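Peptidoglycan synthetase penicillin-binding protein 3 (Bifidobacterium adolescentis, PDB 4YE5) probably binds penicillin and, as in other class B penicillin-binding proteins, is expected to cross-link peptidoglycan peptides as a transpeptidase. Local coordinates at residues Y238-G243 with V522-Q527. Residues are numbered along the deposited sequence; the frame is centred on the assembly and turned at random.
Sequences YHSAWG and VLKDPQ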
loop_
_atom_site.group_PDB
_atom_site.type_symbol
_atom_site.label_atom_id
_atom_site.label_comp_id
_atom_site.label_asym_id
_atom_site.label_seq_id
_atom_site.Cartn_x
_atom_site.Cartn_y
_atom_site.Cartn_z
ATOM N N TYR A 238 25.976 2.555 -0.964
ATOM C CA TYR A 238 26.216 1.152 -1.350
ATOM C C TYR A 238 25.841 0.822 -2.788
ATOM O O TYR A 238 26.119 -0.284 -3.268
ATOM C CB TYR A 238 25.444 0.211 -0.418
ATOM C CG TYR A 238 25.657 0.503 1.057
ATOM C CD1 TYR A 238 26.931 0.417 1.626
ATOM C CD2 TYR A 238 24.594 0.854 1.878
ATOM C CE1 TYR A 238 27.140 0.681 2.969
ATOM C CE2 TYR A 238 24.785 1.115 3.229
ATOM C CZ TYR A 238 26.067 1.021 3.771
ATOM O OH TYR A 238 26.281 1.277 5.106
ATOM N N HIS A 239 25.180 1.763 -3.459
ATOM C CA HIS A 239 24.893 1.650 -4.891
ATOM C C HIS A 239 24.124 0.397 -5.322
ATOM O O HIS A 239 24.316 -0.095 -6.435
ATOM C CB HIS A 239 26.197 1.775 -5.692
ATOM C CG HIS A 239 27.013 2.968 -5.308
ATOM N ND1 HIS A 239 26.645 4.256 -5.639
ATOM C CD2 HIS A 239 28.163 3.072 -4.602
ATOM C CE1 HIS A 239 27.541 5.102 -5.161
ATOM N NE2 HIS A 239 28.468 4.410 -4.521
ATOM N N SER A 240 23.251 -0.099 -4.447
ATOM C CA SER A 240 22.374 -1.213 -4.782
ATOM C C SER A 240 21.577 -0.908 -6.027
ATOM O O SER A 240 21.253 0.252 -6.286
ATOM C CB SER A 240 21.410 -1.474 -3.628
ATOM O OG SER A 240 22.123 -1.645 -2.418
ATOM N N ALA A 241 21.254 -1.938 -6.814
ATOM C CA ALA A 241 20.390 -1.712 -7.979
ATOM C C ALA A 241 19.033 -1.171 -7.503
ATOM O O ALA A 241 18.405 -0.354 -8.171
ATOM C CB ALA A 241 20.203 -2.996 -8.765
ATOM N N TRP A 242 18.593 -1.635 -6.340
ATOM C CA TRP A 242 17.363 -1.130 -5.730
ATOM C C TRP A 242 17.325 -1.598 -4.297
ATOM O O TRP A 242 18.091 -2.487 -3.919
ATOM C CB TRP A 242 16.067 -1.552 -6.480
ATOM C CG TRP A 242 15.863 -3.054 -6.788
ATOM C CD1 TRP A 242 15.894 -3.630 -8.039
ATOM C CD2 TRP A 242 15.539 -4.123 -5.865
ATOM N NE1 TRP A 242 15.638 -4.981 -7.938
ATOM C CE2 TRP A 242 15.405 -5.305 -6.631
ATOM C CE3 TRP A 242 15.357 -4.197 -4.482
ATOM C CZ2 TRP A 242 15.113 -6.546 -6.050
ATOM C CZ3 TRP A 242 15.055 -5.439 -3.902
ATOM C CH2 TRP A 242 14.951 -6.597 -4.694
ATOM N N GLY A 243 16.466 -0.973 -3.496
ATOM C CA GLY A 243 16.287 -1.391 -2.117
ATOM C C GLY A 243 14.821 -1.226 -1.764
ATOM O O GLY A 243 14.155 -0.324 -2.288
ATOM N N VAL A 522 15.491 -5.371 1.956
ATOM C CA VAL A 522 16.045 -6.185 0.872
ATOM C C VAL A 522 16.757 -5.273 -0.113
ATOM O O VAL A 522 16.157 -4.313 -0.599
ATOM C CB VAL A 522 14.920 -6.956 0.122
ATOM C CG1 VAL A 522 15.524 -7.881 -0.915
ATOM C CG2 VAL A 522 14.052 -7.745 1.131
ATOM N N LEU A 523 18.026 -5.561 -0.405
ATOM C CA LEU A 523 18.817 -4.762 -1.350
ATOM C C LEU A 523 19.338 -5.662 -2.446
ATOM O O LEU A 523 19.807 -6.768 -2.169
ATOM C CB LEU A 523 20.038 -4.120 -0.642
ATOM C CG LEU A 523 19.749 -3.339 0.643
ATOM C CD1 LEU A 523 21.085 -2.904 1.276
ATOM C CD2 LEU A 523 18.875 -2.106 0.364
ATOM N N LYS A 524 19.273 -5.190 -3.685
ATOM C CA LYS A 524 19.806 -5.947 -4.812
ATOM C C LYS A 524 21.206 -5.482 -5.165
ATOM O O LYS A 524 21.435 -4.295 -5.366
ATOM C CB LYS A 524 18.904 -5.846 -6.045
ATOM C CG LYS A 524 19.437 -6.692 -7.240
ATOM C CD LYS A 524 18.425 -6.766 -8.402
ATOM C CE LYS A 524 19.076 -7.471 -9.616
ATOM N NZ LYS A 524 18.063 -7.897 -10.652
ATOM N N ASP A 525 22.134 -6.431 -5.216
ATOM C CA ASP A 525 23.523 -6.159 -5.552
ATOM C C ASP A 525 24.166 -4.992 -4.779
ATOM O O ASP A 525 24.741 -4.088 -5.399
ATOM C CB ASP A 525 23.636 -5.915 -7.062
ATOM C CG ASP A 525 23.405 -7.191 -7.876
ATOM O OD1 ASP A 525 23.731 -8.289 -7.376
ATOM O OD2 ASP A 525 22.908 -7.094 -9.022
ATOM N N PRO A 526 24.083 -4.999 -3.429
ATOM C CA PRO A 526 24.785 -3.932 -2.695
ATOM C C PRO A 526 26.307 -4.034 -2.842
ATOM O O PRO A 526 26.832 -5.130 -2.973
ATOM C CB PRO A 526 24.388 -4.189 -1.237
ATOM C CG PRO A 526 24.116 -5.665 -1.187
ATOM C CD PRO A 526 23.465 -5.984 -2.517
ATOM N N GLN A 527 26.994 -2.898 -2.841
ATOM C CA GLN A 527 28.446 -2.843 -2.952
ATOM C C GLN A 527 28.997 -2.313 -1.630
ATOM O O GLN A 527 28.247 -1.800 -0.823
ATOM C CB GLN A 527 28.837 -1.858 -4.055
ATOM C CG GLN A 527 28.153 -2.118 -5.386
ATOM C CD GLN A 527 28.619 -3.423 -6.006
ATOM O OE1 GLN A 527 29.813 -3.618 -6.215
ATOM N NE2 GLN A 527 27.681 -4.335 -6.277
HETATM O O HOH W 1 24.772 -2.692 -7.558
#
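The indole of W242 takes the aliphatic stem of K524 on one face and the backbone of V522 at its edge, a worked example of a lysine stem packed on an indole beside two antiparallel strands. K524 CB stands over the five-membered ring, 3.8 Å from its centroid and 18° off the normal, a CH-pi contact. With CG anti to the backbone N (chi1 -178°) and the chain extended beyond it, the lysine runs on across the ring, bringing CD 3.3 Å from W242 NE1, before its ammonium reaches A493 O. Near the ring plane, V522 O lies 3.7 Å from W242 CZ3, and V522 CG1 packs against CZ3 and CH2. R277 adds a cation-pi contact to the indole.

K524 N donates almost straight to W242 O (3.0 Å, 172°), and A241 N returns a bond to K524 O. G243 and L523 form an antiparallel non-hydrogen-bonded pair, where L523 CD2 packs against G243 CA. Farther along, toward Y238 and Q527, the two chains stay joined: a water donates to both H239 O and D525 O, and Q527 N binds Y238 O at 2.8 Å, in the carbonyl plane. Q527 NE2 turns back to donate to D525 O from above its carbonyl plane, while S240 OG rests on P526 CA at 3.5 Å.

The contact thus joins the end of helix 221-238 and the start of strand 242-249 to the outgoing end of strand 517-524, in the five-stranded sheet of the transpeptidase domain. Its chemistry implies a division of labour: methylenes cover one face of the indole, while the lysine's charge, led beyond it, finds a carbonyl elsewhere.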